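Local coordinates for protein N-acetyl-beta-D glucosaminidase (Rhizomucor miehei CAU432, PDB 4ZM6) that probably hydrolyses beta-N-acetylglucosaminides with a glycoside hydrolase family 3 region and transfers acetyl groups to glucosamine with a GCN5-related region that binds acetyl-CoA, at residues Ser651-Phe656 against Glu777-Leu782; Gly795-Val800 against Ser831-Val836; Leu745-Asp750 against His773-Tyr778; Leu685-Ile690 against Trp850-Leu855. All blocks are in the same frame, centred on the assembly; numbering follows the deposited sequence.

Contact 1 (Ser651-Phe656 against Glu777-Leu782)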
loop_
_atom_site.group_PDB
_atom_site.type_symbol
_atom_site.label_atom_id
_atom_site.label_comp_id
_atom_site.label_asym_id
_atom_site.label_seq_id
_atom_site.Cartn_x
_atom_site.Cartn_y
_atom_site.Cartn_z
ATOM N N SER A 651 14.960 7.246 22.104
ATOM C CA SER A 651 15.868 7.272 20.964
ATOM C C SER A 651 17.256 7.747 21.363
ATOM O O SER A 651 17.468 8.249 22.466
ATOM C CB SER A 651 15.297 8.150 19.843
ATOM O OG SER A 651 14.619 9.286 20.356
ATOM N N THR A 652 18.204 7.562 20.451
ATOM C CA THR A 652 19.560 8.065 20.623
ATOM C C THR A 652 19.643 9.503 20.085
ATOM O O THR A 652 19.672 10.454 20.872
ATOM C CB THR A 652 20.578 7.149 19.921
ATOM O OG1 THR A 652 20.128 6.875 18.595
ATOM C CG2 THR A 652 20.717 5.832 20.661
ATOM N N TYR A 653 19.642 9.654 18.759
ATOM C CA TYR A 653 19.726 10.970 18.119
ATOM C C TYR A 653 18.915 11.015 16.819
ATOM O O TYR A 653 19.144 10.197 15.929
ATOM C CB TYR A 653 21.191 11.312 17.803
ATOM C CG TYR A 653 21.456 12.805 17.694
ATOM C CD1 TYR A 653 21.105 13.515 16.549
ATOM C CD2 TYR A 653 22.040 13.505 18.749
ATOM C CE1 TYR A 653 21.332 14.877 16.454
ATOM C CE2 TYR A 653 22.270 14.865 18.664
ATOM C CZ TYR A 653 21.921 15.549 17.517
ATOM O OH TYR A 653 22.152 16.904 17.429
ATOM N N PRO A 654 17.966 11.965 16.695
ATOM C CA PRO A 654 17.470 12.932 17.682
ATOM C C PRO A 654 16.624 12.261 18.758
ATOM O O PRO A 654 16.391 11.052 18.692
ATOM C CB PRO A 654 16.609 13.891 16.848
ATOM C CG PRO A 654 16.207 13.110 15.649
ATOM C CD PRO A 654 17.344 12.166 15.372
ATOM N N ARG A 655 16.142 13.037 19.726
ATOM C CA ARG A 655 15.593 12.452 20.940
ATOM C C ARG A 655 14.816 13.421 21.808
ATOM O O ARG A 655 15.261 14.536 22.045
ATOM C CB ARG A 655 16.748 11.879 21.763
ATOM C CG ARG A 655 16.418 11.567 23.214
ATOM C CD ARG A 655 17.631 11.679 24.119
ATOM N NE ARG A 655 18.845 11.165 23.493
ATOM C CZ ARG A 655 20.050 11.240 24.046
ATOM N NH1 ARG A 655 20.211 11.781 25.254
ATOM N NH2 ARG A 655 21.099 10.758 23.393
ATOM N N PHE A 656 13.662 12.965 22.299
ATOM C CA PHE A 656 12.994 13.596 23.437
ATOM C C PHE A 656 13.515 12.983 24.734
ATOM O O PHE A 656 13.906 13.697 25.651
ATOM C CB PHE A 656 11.490 13.379 23.376
ATOM C CG PHE A 656 10.836 13.938 22.147
ATOM C CD1 PHE A 656 10.621 15.300 22.020
ATOM C CD2 PHE A 656 10.401 13.096 21.135
ATOM C CE1 PHE A 656 9.998 15.814 20.897
ATOM C CE2 PHE A 656 9.776 13.603 20.011
ATOM C CZ PHE A 656 9.575 14.965 19.889
ATOM N N GLU A 777 21.493 25.114 14.052
ATOM C CA GLU A 777 20.074 25.085 14.440
ATOM C C GLU A 777 19.445 23.679 14.404
ATOM O O GLU A 777 18.445 23.439 15.074
ATOM C CB GLU A 777 19.247 26.055 13.584
ATOM C CG GLU A 777 19.115 25.659 12.117
ATOM C CD GLU A 777 18.183 26.564 11.325
ATOM O OE1 GLU A 777 17.561 27.476 11.922
ATOM O OE2 GLU A 777 18.071 26.353 10.094
ATOM N N TYR A 778 20.036 22.766 13.635
ATOM C CA TYR A 778 19.572 21.377 13.567
ATOM C C TYR A 778 20.240 20.451 14.591
ATOM O O TYR A 778 20.126 19.230 14.491
ATOM C CB TYR A 778 19.738 20.792 12.147
ATOM C CG TYR A 778 18.942 21.509 11.068
ATOM C CD1 TYR A 778 17.735 22.144 11.358
ATOM C CD2 TYR A 778 19.389 21.536 9.750
ATOM C CE1 TYR A 778 17.013 22.799 10.377
ATOM C CE2 TYR A 778 18.665 22.186 8.759
ATOM C CZ TYR A 778 17.477 22.815 9.084
ATOM O OH TYR A 778 16.738 23.465 8.128
ATOM N N ARG A 779 20.924 21.025 15.575
ATOM C CA ARG A 779 21.459 20.241 16.676
ATOM C C ARG A 779 20.384 20.099 17.747
ATOM O O ARG A 779 19.844 21.094 18.230
ATOM C CB ARG A 779 22.712 20.899 17.253
ATOM C CG ARG A 779 23.879 20.942 16.279
ATOM C CD ARG A 779 24.593 19.601 16.172
ATOM N NE ARG A 779 25.246 19.219 17.426
ATOM C CZ ARG A 779 26.376 19.752 17.900
ATOM N NH1 ARG A 779 27.014 20.717 17.244
ATOM N NH2 ARG A 779 26.870 19.325 19.059
ATOM N N SER A 780 20.074 18.854 18.098
ATOM C CA SER A 780 19.056 18.549 19.095
ATOM C C SER A 780 19.686 18.043 20.393
ATOM O O SER A 780 18.986 17.480 21.236
ATOM C CB SER A 780 18.076 17.519 18.532
ATOM O OG SER A 780 18.766 16.461 17.886
ATOM N N ASP A 781 20.997 18.255 20.557
ATOM C CA ASP A 781 21.717 17.891 21.794
ATOM C C ASP A 781 20.968 18.405 23.018
ATOM O O ASP A 781 20.666 17.652 23.954
ATOM C CB ASP A 781 23.141 18.475 21.817
ATOM C CG ASP A 781 24.016 17.976 20.672
ATOM O OD1 ASP A 781 23.511 17.841 19.540
ATOM O OD2 ASP A 781 25.225 17.746 20.897
ATOM N N LEU A 782 20.664 19.698 22.996
ATOM C CA LEU A 782 19.946 20.329 24.081
ATOM C C LEU A 782 18.697 20.985 23.528
ATOM O O LEU A 782 18.780 21.916 22.734
ATOM C CB LEU A 782 20.836 21.359 24.781
ATOM C CG LEU A 782 20.212 22.205 25.894
ATOM C CD1 LEU A 782 19.775 21.343 27.072
ATOM C CD2 LEU A 782 21.195 23.268 26.355
#
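Tyr653 and Pro654, joined by a cis peptide bond, press against Ser780 and Asp781 in a loop-to-loop contact between the two N-acetyltransferase (GNAT-type) regions of the chain. The nearest backbones, at Pro654 and Ser780, have their CA atoms 6.0 Å apart, and the Tyr653 side chain bridges the interval. Ser651, at the start of its loop, stiffens it from within: its OG bonds to the carbonyl O of Pro654 at 3.0 Å. Thr652 does the same with its carbonyl O, which takes both NE and NH2 of Arg655 side-on. Tyr653 contributes the largest share of the buried surface. With CG anti to the backbone N (chi1 -156°) its ring reaches across to the other loop, where OH donates to Asp781 OD1 at 2.7 Å and accepts from Ser780 N at 2.9 Å, so two bonds fix the phenol. Ring and carboxylate planes stand 83° apart, and OD1 lies at the ring edge in its plane. Over one ring face sits Ser780 OG, 3.3 Å from Tyr653 CE1; the same OG is 3.5 Å from Pro654 CB. Arg655 turns its NH1 to Asp834 in a salt bridge. The acceptor of the tyrosine is itself held: Arg779, whose NH1 also pairs with Asp747, grips Asp781 side-on with NE and NH2, and its NE reaches Asp781 OD1 at 3.1 Å, giving that oxygen a second donor.

Contact 2 (Gly795-Val800 against Ser831-Val836)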
loop_
_atom_site.group_PDB
_atom_site.type_symbol
_atom_site.label_atom_id
_atom_site.label_comp_id
_atom_site.label_asym_id
_atom_site.label_seq_id
_atom_site.Cartn_x
_atom_site.Cartn_y
_atom_site.Cartn_z
ATOM N N GLY A 795 24.309 25.089 27.578
ATOM C CA GLY A 795 25.065 24.209 26.690
ATOM C C GLY A 795 25.301 22.865 27.347
ATOM O O GLY A 795 24.626 22.522 28.308
ATOM N N GLY A 796 26.259 22.103 26.836
ATOM C CA GLY A 796 26.568 20.804 27.408
ATOM C C GLY A 796 27.616 20.051 26.620
ATOM O O GLY A 796 28.253 20.606 25.725
ATOM N N MET A 797 27.787 18.776 26.951
ATOM C CA MET A 797 28.771 17.932 26.278
ATOM C C MET A 797 28.256 16.504 26.132
ATOM O O MET A 797 27.256 16.133 26.744
ATOM C CB MET A 797 30.094 17.938 27.052
ATOM C CG MET A 797 30.057 17.173 28.366
ATOM S SD MET A 797 31.519 17.456 29.375
ATOM C CE MET A 797 31.156 19.093 29.981
ATOM N N ALA A 798 28.963 15.710 25.331
ATOM C CA ALA A 798 28.563 14.332 25.040
ATOM C C ALA A 798 29.708 13.537 24.416
ATOM O O ALA A 798 30.764 14.084 24.112
ATOM C CB ALA A 798 27.350 14.320 24.116
ATOM N N CYS A 799 29.485 12.240 24.237
ATOM C CA CYS A 799 30.459 11.347 23.617
ATOM C C CYS A 799 31.885 11.628 24.095
ATOM O O CYS A 799 32.819 11.770 23.304
ATOM C CB CYS A 799 30.330 11.421 22.100
ATOM S SG CYS A 799 28.628 11.127 21.540
ATOM N N VAL A 800 32.013 11.699 25.419
ATOM C CA VAL A 800 33.289 11.854 26.104
ATOM C C VAL A 800 33.981 10.500 26.129
ATOM O O VAL A 800 33.372 9.487 26.489
ATOM C CB VAL A 800 33.076 12.298 27.563
ATOM C CG1 VAL A 800 34.399 12.345 28.313
ATOM C CG2 VAL A 800 32.362 13.642 27.624
ATOM N N SER A 831 24.561 23.753 32.430
ATOM C CA SER A 831 25.171 22.774 31.520
ATOM C C SER A 831 24.503 21.395 31.576
ATOM O O SER A 831 24.228 20.875 32.651
ATOM C CB SER A 831 26.663 22.639 31.830
ATOM O OG SER A 831 27.293 21.742 30.936
ATOM N N TYR A 832 24.289 20.803 30.402
ATOM C CA TYR A 832 23.511 19.580 30.239
ATOM C C TYR A 832 24.399 18.403 29.855
ATOM O O TYR A 832 24.914 18.350 28.742
ATOM C CB TYR A 832 22.475 19.818 29.141
ATOM C CG TYR A 832 21.468 18.710 28.875
ATOM C CD1 TYR A 832 20.755 18.103 29.910
ATOM C CD2 TYR A 832 21.177 18.320 27.570
ATOM C CE1 TYR A 832 19.816 17.117 29.652
ATOM C CE2 TYR A 832 20.238 17.341 27.304
ATOM C CZ TYR A 832 19.559 16.741 28.345
ATOM O OH TYR A 832 18.626 15.770 28.056
ATOM N N VAL A 833 24.580 17.465 30.782
ATOM C CA VAL A 833 25.272 16.212 30.485
ATOM C C VAL A 833 24.231 15.097 30.435
ATOM O O VAL A 833 23.689 14.694 31.459
ATOM C CB VAL A 833 26.348 15.893 31.536
ATOM C CG1 VAL A 833 27.004 14.551 31.240
ATOM C CG2 VAL A 833 27.384 17.008 31.577
ATOM N N ASP A 834 23.962 14.604 29.232
ATOM C CA ASP A 834 22.823 13.734 28.996
ATOM C C ASP A 834 23.232 12.272 28.972
ATOM O O ASP A 834 24.305 11.934 28.477
ATOM C CB ASP A 834 22.113 14.117 27.686
ATOM C CG ASP A 834 22.997 13.954 26.453
ATOM O OD1 ASP A 834 24.089 14.555 26.410
ATOM O OD2 ASP A 834 22.591 13.235 25.515
ATOM N N TRP A 835 22.363 11.425 29.529
ATOM C CA TRP A 835 22.474 9.969 29.441
ATOM C C TRP A 835 23.836 9.482 29.922
ATOM O O TRP A 835 24.678 9.076 29.118
ATOM C CB TRP A 835 22.197 9.507 28.002
ATOM C CG TRP A 835 22.065 8.007 27.809
ATOM C CD1 TRP A 835 22.369 7.018 28.710
ATOM C CD2 TRP A 835 21.635 7.337 26.618
ATOM N NE1 TRP A 835 22.132 5.784 28.157
ATOM C CE2 TRP A 835 21.685 5.949 26.874
ATOM C CE3 TRP A 835 21.208 7.776 25.359
ATOM C CZ2 TRP A 835 21.320 4.995 25.920
ATOM C CZ3 TRP A 835 20.848 6.825 24.407
ATOM C CH2 TRP A 835 20.909 5.449 24.695
ATOM N N VAL A 836 24.039 9.528 31.236
ATOM C CA VAL A 836 25.264 9.024 31.854
ATOM C C VAL A 836 24.972 8.315 33.171
ATOM O O VAL A 836 23.906 8.492 33.770
ATOM C CB VAL A 836 26.299 10.146 32.103
ATOM C CG1 VAL A 836 26.783 10.731 30.782
ATOM C CG2 VAL A 836 25.731 11.233 33.012
#
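A beta-alpha-beta unit, strand 794-802, helix 811-825 and strand 830-836, brings Gly795-Gly796 alongside Ser831-Tyr832 as parallel neighbours. The short strand axes approach to 4.3 Å with their N-to-C directions 26° apart. Tyr832 is the centre of the pairing: its N donates to Gly795 O at 2.7 Å, while its O accepts a weak bond from Met797 N at 3.4 Å, the last link between the strands. Between these, Gly796 lies close to the partner backbone, its CA 3.2 Å from Tyr832 O in a CA-H...O contact. Beyond this point the strands part. The CA atoms of Ala798 and Asp834 are already 7.0 Å apart, and those of Cys799 and Trp835 10.0 Å. Such splaying of two parallel strands is a hallmark of the GNAT fold, consistent with the assignment of this region. Where the gap opens, Asp834 has CG between its backbone N and carbonyl carbon (chi1 62°), which leans OD1 to 4.0 Å from Ala798 CB; its OD2 is bridged to Arg655. On the sheet face of Ser831, Met797 CG meets Val833 CG2 at 4.2 Å. That face packs on helix 811-825, through Val816 and Ala819 at Met797 and Leu823 at Ser831, while Tyr832 points to the other face among Phe790 and Trp784, and strands 763-771 and 686-692 flank the pair.

Contact 3 (Leu745-Asp750 against His773-Tyr778)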
loop_
_atom_site.group_PDB
_atom_site.type_symbol
_atom_site.label_atom_id
_atom_site.label_comp_id
_atom_site.label_asym_id
_atom_site.label_seq_id
_atom_site.Cartn_x
_atom_site.Cartn_y
_atom_site.Cartn_z
ATOM N N LEU A 745 26.999 19.214 9.346
ATOM C CA LEU A 745 26.492 20.561 9.632
ATOM C C LEU A 745 27.579 21.644 9.781
ATOM O O LEU A 745 27.258 22.833 9.875
ATOM C CB LEU A 745 25.662 20.548 10.916
ATOM C CG LEU A 745 24.388 19.699 10.963
ATOM C CD1 LEU A 745 23.700 19.908 12.301
ATOM C CD2 LEU A 745 23.434 20.032 9.827
ATOM N N GLY A 746 28.850 21.242 9.827
ATOM C CA GLY A 746 29.961 22.184 9.978
ATOM C C GLY A 746 30.189 22.688 11.393
ATOM O O GLY A 746 30.774 23.749 11.587
ATOM N N ASP A 747 29.751 21.928 12.390
ATOM C CA ASP A 747 29.947 22.312 13.787
ATOM C C ASP A 747 31.290 21.811 14.308
ATOM O O ASP A 747 31.356 21.042 15.277
ATOM C CB ASP A 747 28.790 21.814 14.666
ATOM C CG ASP A 747 27.740 22.868 14.892
ATOM O OD1 ASP A 747 28.025 24.053 14.627
ATOM O OD2 ASP A 747 26.629 22.518 15.352
ATOM N N TYR A 748 32.359 22.283 13.668
ATOM C CA TYR A 748 33.716 21.918 14.051
ATOM C C TYR A 748 34.129 22.553 15.377
ATOM O O TYR A 748 34.984 22.008 16.081
ATOM C CB TYR A 748 34.709 22.319 12.965
ATOM C CG TYR A 748 34.716 21.403 11.767
ATOM C CD1 TYR A 748 35.517 20.269 11.750
ATOM C CD2 TYR A 748 33.943 21.678 10.642
ATOM C CE1 TYR A 748 35.540 19.428 10.655
ATOM C CE2 TYR A 748 33.962 20.842 9.537
ATOM C CZ TYR A 748 34.762 19.718 9.552
ATOM O OH TYR A 748 34.802 18.876 8.463
ATOM N N GLN A 749 33.525 23.691 15.723
ATOM C CA GLN A 749 33.883 24.378 16.963
ATOM C C GLN A 749 33.417 23.626 18.204
ATOM O O GLN A 749 33.868 23.917 19.308
ATOM C CB GLN A 749 33.387 25.837 16.970
ATOM C CG GLN A 749 31.967 26.086 17.474
ATOM C CD GLN A 749 30.907 25.580 16.527
ATOM O OE1 GLN A 749 31.194 24.794 15.627
ATOM N NE2 GLN A 749 29.670 26.025 16.724
ATOM N N ASP A 750 32.518 22.663 18.021
ATOM C CA ASP A 750 32.029 21.831 19.113
ATOM C C ASP A 750 32.817 20.521 19.270
ATOM O O ASP A 750 32.682 19.834 20.281
ATOM C CB ASP A 750 30.541 21.526 18.902
ATOM C CG ASP A 750 29.644 22.733 19.172
ATOM O OD1 ASP A 750 30.098 23.680 19.854
ATOM O OD2 ASP A 750 28.478 22.734 18.702
ATOM N N HIS A 773 22.364 28.720 20.658
ATOM C CA HIS A 773 22.664 29.846 19.746
ATOM C C HIS A 773 24.075 29.877 19.148
ATOM O O HIS A 773 24.422 30.830 18.453
ATOM C CB HIS A 773 22.342 31.193 20.395
ATOM C CG HIS A 773 20.930 31.303 20.871
ATOM N ND1 HIS A 773 19.858 30.869 20.120
ATOM C CD2 HIS A 773 20.411 31.807 22.016
ATOM C CE1 HIS A 773 18.740 31.090 20.787
ATOM N NE2 HIS A 773 19.049 31.660 21.940
ATOM N N VAL A 774 24.875 28.845 19.393
ATOM C CA VAL A 774 26.214 28.761 18.822
ATOM C C VAL A 774 26.290 27.565 17.881
ATOM O O VAL A 774 26.694 27.695 16.726
ATOM C CB VAL A 774 27.275 28.652 19.930
ATOM C CG1 VAL A 774 28.653 28.344 19.351
ATOM C CG2 VAL A 774 27.303 29.934 20.752
ATOM N N SER A 775 25.896 26.400 18.386
ATOM C CA SER A 775 25.772 25.198 17.570
ATOM C C SER A 775 24.686 25.353 16.500
ATOM O O SER A 775 23.777 26.164 16.641
ATOM C CB SER A 775 25.468 23.998 18.475
ATOM O OG SER A 775 26.386 23.933 19.557
ATOM N N HIS A 776 24.777 24.549 15.445
ATOM C CA HIS A 776 23.865 24.641 14.300
ATOM C C HIS A 776 22.423 24.479 14.759
ATOM O O HIS A 776 22.159 23.789 15.734
ATOM C CB HIS A 776 24.212 23.569 13.258
ATOM C CG HIS A 776 23.658 23.841 11.892
ATOM N ND1 HIS A 776 22.492 23.268 11.431
ATOM C CD2 HIS A 776 24.125 24.603 10.876
ATOM C CE1 HIS A 776 22.258 23.673 10.197
ATOM N NE2 HIS A 776 23.236 24.483 9.835
ATOM N N GLU A 777 21.493 25.114 14.052
ATOM C CA GLU A 777 20.074 25.085 14.440
ATOM C C GLU A 777 19.445 23.679 14.404
ATOM O O GLU A 777 18.445 23.439 15.074
ATOM C CB GLU A 777 19.247 26.055 13.584
ATOM C CG GLU A 777 19.115 25.659 12.117
ATOM C CD GLU A 777 18.183 26.564 11.325
ATOM O OE1 GLU A 777 17.561 27.476 11.922
ATOM O OE2 GLU A 777 18.071 26.353 10.094
ATOM N N TYR A 778 20.036 22.766 13.635
ATOM C CA TYR A 778 19.572 21.377 13.567
ATOM C C TYR A 778 20.240 20.451 14.591
ATOM O O TYR A 778 20.126 19.230 14.491
ATOM C CB TYR A 778 19.738 20.792 12.147
ATOM C CG TYR A 778 18.942 21.509 11.068
ATOM C CD1 TYR A 778 17.735 22.144 11.358
ATOM C CD2 TYR A 778 19.389 21.536 9.750
ATOM C CE1 TYR A 778 17.013 22.799 10.377
ATOM C CE2 TYR A 778 18.665 22.186 8.759
ATOM C CZ TYR A 778 17.477 22.815 9.084
ATOM O OH TYR A 778 16.738 23.465 8.128
#
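Asp747 and Asp750 hold the backbone and hydroxyl of Ser775-His776 in the firm half of this contact, just past the Schellman motif at Gly746 that ends helix 736-745. Asp747, at the centre of an inverse gamma turn, takes His776 N on the syn lone pair of OD2 at 2.8 Å, with an almost straight angle of 174°. Asp750 OD2 accepts from Ser775 OG at 2.6 Å, on its syn side but 20° out of the carboxylate plane; the same OG also meets Thr771 N. Leu745 completes this half, its CD2 lying 4.1 Å from the centroid of the His776 ring as a CH-pi contact over one face. A chi1 of -161° swings the imidazole away from the His776 N to offer that face. The solvent side is looser. Exposed Val774 brings CG1 to 3.6 Å from Gln749 NE2, an amide held weakly to Asp747 OD1, and exposed Tyr778 has its CB 4.1 Å from Leu745 CD1. Chemically, Arg779 NH1 forms salt bridges with OD2 of both buried carboxylates, and Arg826 pairs with the other oxygen of Asp750. These cations, with the N-H and hydroxyl donors, would probably stabilise the ionised forms.

Contact 4 (Leu685-Ile690 against Trp850-Leu855)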
loop_
_atom_site.group_PDB
_atom_site.type_symbol
_atom_site.label_atom_id
_atom_site.label_comp_id
_atom_site.label_asym_id
_atom_site.label_seq_id
_atom_site.Cartn_x
_atom_site.Cartn_y
_atom_site.Cartn_z
ATOM N N LEU A 685 18.719 2.659 36.738
ATOM C CA LEU A 685 18.323 3.888 36.053
ATOM C C LEU A 685 19.479 4.475 35.249
ATOM O O LEU A 685 20.615 3.998 35.312
ATOM C CB LEU A 685 17.808 4.926 37.056
ATOM C CG LEU A 685 16.477 4.621 37.749
ATOM C CD1 LEU A 685 16.087 5.779 38.654
ATOM C CD2 LEU A 685 15.362 4.340 36.750
ATOM N N VAL A 686 19.153 5.508 34.478
ATOM C CA VAL A 686 20.100 6.245 33.656
ATOM C C VAL A 686 19.741 7.715 33.840
ATOM O O VAL A 686 18.565 8.042 33.997
ATOM C CB VAL A 686 20.003 5.782 32.185
ATOM C CG1 VAL A 686 20.131 6.937 31.202
ATOM C CG2 VAL A 686 21.050 4.716 31.899
ATOM N N HIS A 687 20.744 8.593 33.820
ATOM C CA HIS A 687 20.563 9.979 34.276
ATOM C C HIS A 687 20.994 11.059 33.285
ATOM O O HIS A 687 21.944 10.878 32.518
ATOM C CB HIS A 687 21.342 10.191 35.572
ATOM C CG HIS A 687 21.149 9.099 36.575
ATOM N ND1 HIS A 687 20.089 9.079 37.456
ATOM C CD2 HIS A 687 21.876 7.987 36.832
ATOM C CE1 HIS A 687 20.176 8.002 38.217
ATOM N NE2 HIS A 687 21.251 7.322 37.858
ATOM N N ASP A 688 20.270 12.177 33.320
ATOM C CA ASP A 688 20.728 13.447 32.766
ATOM C C ASP A 688 21.235 14.296 33.931
ATOM O O ASP A 688 20.589 14.357 34.979
ATOM C CB ASP A 688 19.585 14.196 32.064
ATOM C CG ASP A 688 19.260 13.640 30.684
ATOM O OD1 ASP A 688 19.937 12.708 30.217
ATOM O OD2 ASP A 688 18.297 14.132 30.065
ATOM N N LEU A 689 22.377 14.956 33.739
ATOM C CA LEU A 689 22.974 15.808 34.772
ATOM C C LEU A 689 22.824 17.287 34.444
ATOM O O LEU A 689 22.727 17.660 33.275
ATOM C CB LEU A 689 24.456 15.482 34.934
ATOM C CG LEU A 689 24.839 14.004 35.026
ATOM C CD1 LEU A 689 26.333 13.865 35.249
ATOM C CD2 LEU A 689 24.077 13.299 36.139
ATOM N N ILE A 690 22.806 18.119 35.485
ATOM C CA ILE A 690 22.824 19.579 35.330
ATOM C C ILE A 690 23.949 20.169 36.176
ATOM O O ILE A 690 24.176 19.740 37.309
ATOM C CB ILE A 690 21.476 20.245 35.698
ATOM C CG1 ILE A 690 21.565 21.768 35.507
ATOM C CG2 ILE A 690 21.066 19.927 37.131
ATOM C CD1 ILE A 690 20.246 22.494 35.655
ATOM N N TRP A 850 19.788 15.610 37.253
ATOM C CA TRP A 850 18.705 16.513 36.901
ATOM C C TRP A 850 17.400 15.750 36.720
ATOM O O TRP A 850 16.367 16.127 37.272
ATOM C CB TRP A 850 19.066 17.259 35.614
ATOM C CG TRP A 850 17.986 18.156 35.137
ATOM C CD1 TRP A 850 17.412 19.177 35.826
ATOM C CD2 TRP A 850 17.336 18.111 33.863
ATOM N NE1 TRP A 850 16.440 19.775 35.063
ATOM C CE2 TRP A 850 16.373 19.139 33.851
ATOM C CE3 TRP A 850 17.473 17.299 32.732
ATOM C CZ2 TRP A 850 15.551 19.383 32.748
ATOM C CZ3 TRP A 850 16.654 17.543 31.634
ATOM C CH2 TRP A 850 15.707 18.577 31.652
ATOM N N ARG A 851 17.454 14.695 35.912
ATOM C CA ARG A 851 16.316 13.820 35.682
ATOM C C ARG A 851 16.828 12.400 35.447
ATOM O O ARG A 851 17.953 12.215 34.974
ATOM C CB ARG A 851 15.515 14.285 34.461
ATOM C CG ARG A 851 14.899 15.672 34.568
ATOM C CD ARG A 851 13.698 15.695 35.498
ATOM N NE ARG A 851 13.198 17.053 35.733
ATOM C CZ ARG A 851 12.500 17.773 34.855
ATOM N NH1 ARG A 851 12.210 17.289 33.656
ATOM N NH2 ARG A 851 12.089 18.994 35.171
ATOM N N SER A 852 16.001 11.402 35.765
ATOM C CA SER A 852 16.381 9.993 35.586
ATOM C C SER A 852 15.422 9.259 34.651
ATOM O O SER A 852 14.242 9.599 34.563
ATOM C CB SER A 852 16.446 9.282 36.942
ATOM O OG SER A 852 17.306 9.971 37.841
ATOM N N TYR A 853 15.944 8.255 33.951
ATOM C CA TYR A 853 15.152 7.441 33.027
ATOM C C TYR A 853 15.464 5.962 33.203
ATOM O O TYR A 853 16.565 5.599 33.598
ATOM C CB TYR A 853 15.440 7.826 31.570
ATOM C CG TYR A 853 15.529 9.314 31.316
ATOM C CD1 TYR A 853 16.734 9.984 31.456
ATOM C CD2 TYR A 853 14.413 10.050 30.928
ATOM C CE1 TYR A 853 16.828 11.339 31.224
ATOM C CE2 TYR A 853 14.500 11.414 30.691
ATOM C CZ TYR A 853 15.715 12.051 30.846
ATOM O OH TYR A 853 15.831 13.403 30.622
ATOM N N ARG A 854 14.494 5.111 32.893
ATOM C CA ARG A 854 14.725 3.672 32.839
ATOM C C ARG A 854 14.655 3.222 31.392
ATOM O O ARG A 854 13.623 3.385 30.738
ATOM C CB ARG A 854 13.682 2.923 33.660
ATOM C CG ARG A 854 13.863 1.408 33.661
ATOM C CD ARG A 854 12.735 0.717 34.411
ATOM N NE ARG A 854 12.568 1.274 35.752
ATOM C CZ ARG A 854 13.357 0.995 36.787
ATOM N NH1 ARG A 854 14.392 0.163 36.657
ATOM N NH2 ARG A 854 13.117 1.570 37.963
ATOM N N LEU A 855 15.749 2.657 30.894
ATOM C CA LEU A 855 15.793 2.195 29.518
ATOM C C LEU A 855 14.904 0.974 29.343
ATOM O O LEU A 855 14.591 0.275 30.308
ATOM C CB LEU A 855 17.223 1.851 29.103
ATOM C CG LEU A 855 18.269 2.962 29.235
ATOM C CD1 LEU A 855 19.545 2.563 28.502
ATOM C CD2 LEU A 855 17.742 4.298 28.718
#
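Asp688, Trp850 and Val686 bury the most surface where strands 686-692 and 847-857 pair antiparallel, at 160° between short-segment directions, with a classic beta bulge at Trp850-Arg851 opposite Asp688. The bulge shows in the bonding: Asp688 O accepts from Trp850 N at 2.7 Å and from Arg851 N at 3.3 Å, while Asp688 N donates to Arg851 O. The Asp688 carboxylate is used as well, since Tyr853 OH donates to OD2 at 2.6 Å from well above the carboxylate plane (58°), and Tyr832 also reaches that oxygen. In Trp850 a chi1 of 177° sets the indole trans to N and lays its ring edge on Asp688, CE3 to CB 3.8 Å; its CB meets Ile690 CG2 at 3.7 Å. Phe790 packs edge-to-face on the indole. Val686 forms a hydrogen-bonded pair with Tyr853 through bonds in both directions, and its CG2 touches Leu855 CG at 4.2 Å. The pairing thus ties a strand of the first N-acetyltransferase region into the sheet of the second. On the opposite face to Asp688, the non-hydrogen-bonded pair His687-Ser852 is joined by its side chains, Ser852 OG lying at the imidazole edge, 2.9 Å from ND1.

In the fold
Contact 4 closes the longest sequence span of the four, 159 residues between its segments, and contacts 3 and 2 follow one another within that span; contact 1 crosses it. Contacts 2 and 4 share one mixed sheet, their centres about 11 Å apart: strand 686-692 lies between 830-836 and 847-857, and Val833 O is close to Leu689 N. Arg655-Asp834 couples contact 1 to contact 2 (centres about 12 Å apart), and Arg779, paired with Asp747 and Asp750, couples it to contact 3 (centres about 13 Å apart); contacts 1 and 3 also share Glu777 and Tyr778. Contacts 3 and 4, centres about 25 Å apart, do not touch. Together, contacts 1 and 4 unite the two acetyltransferase regions by loops and by sheet.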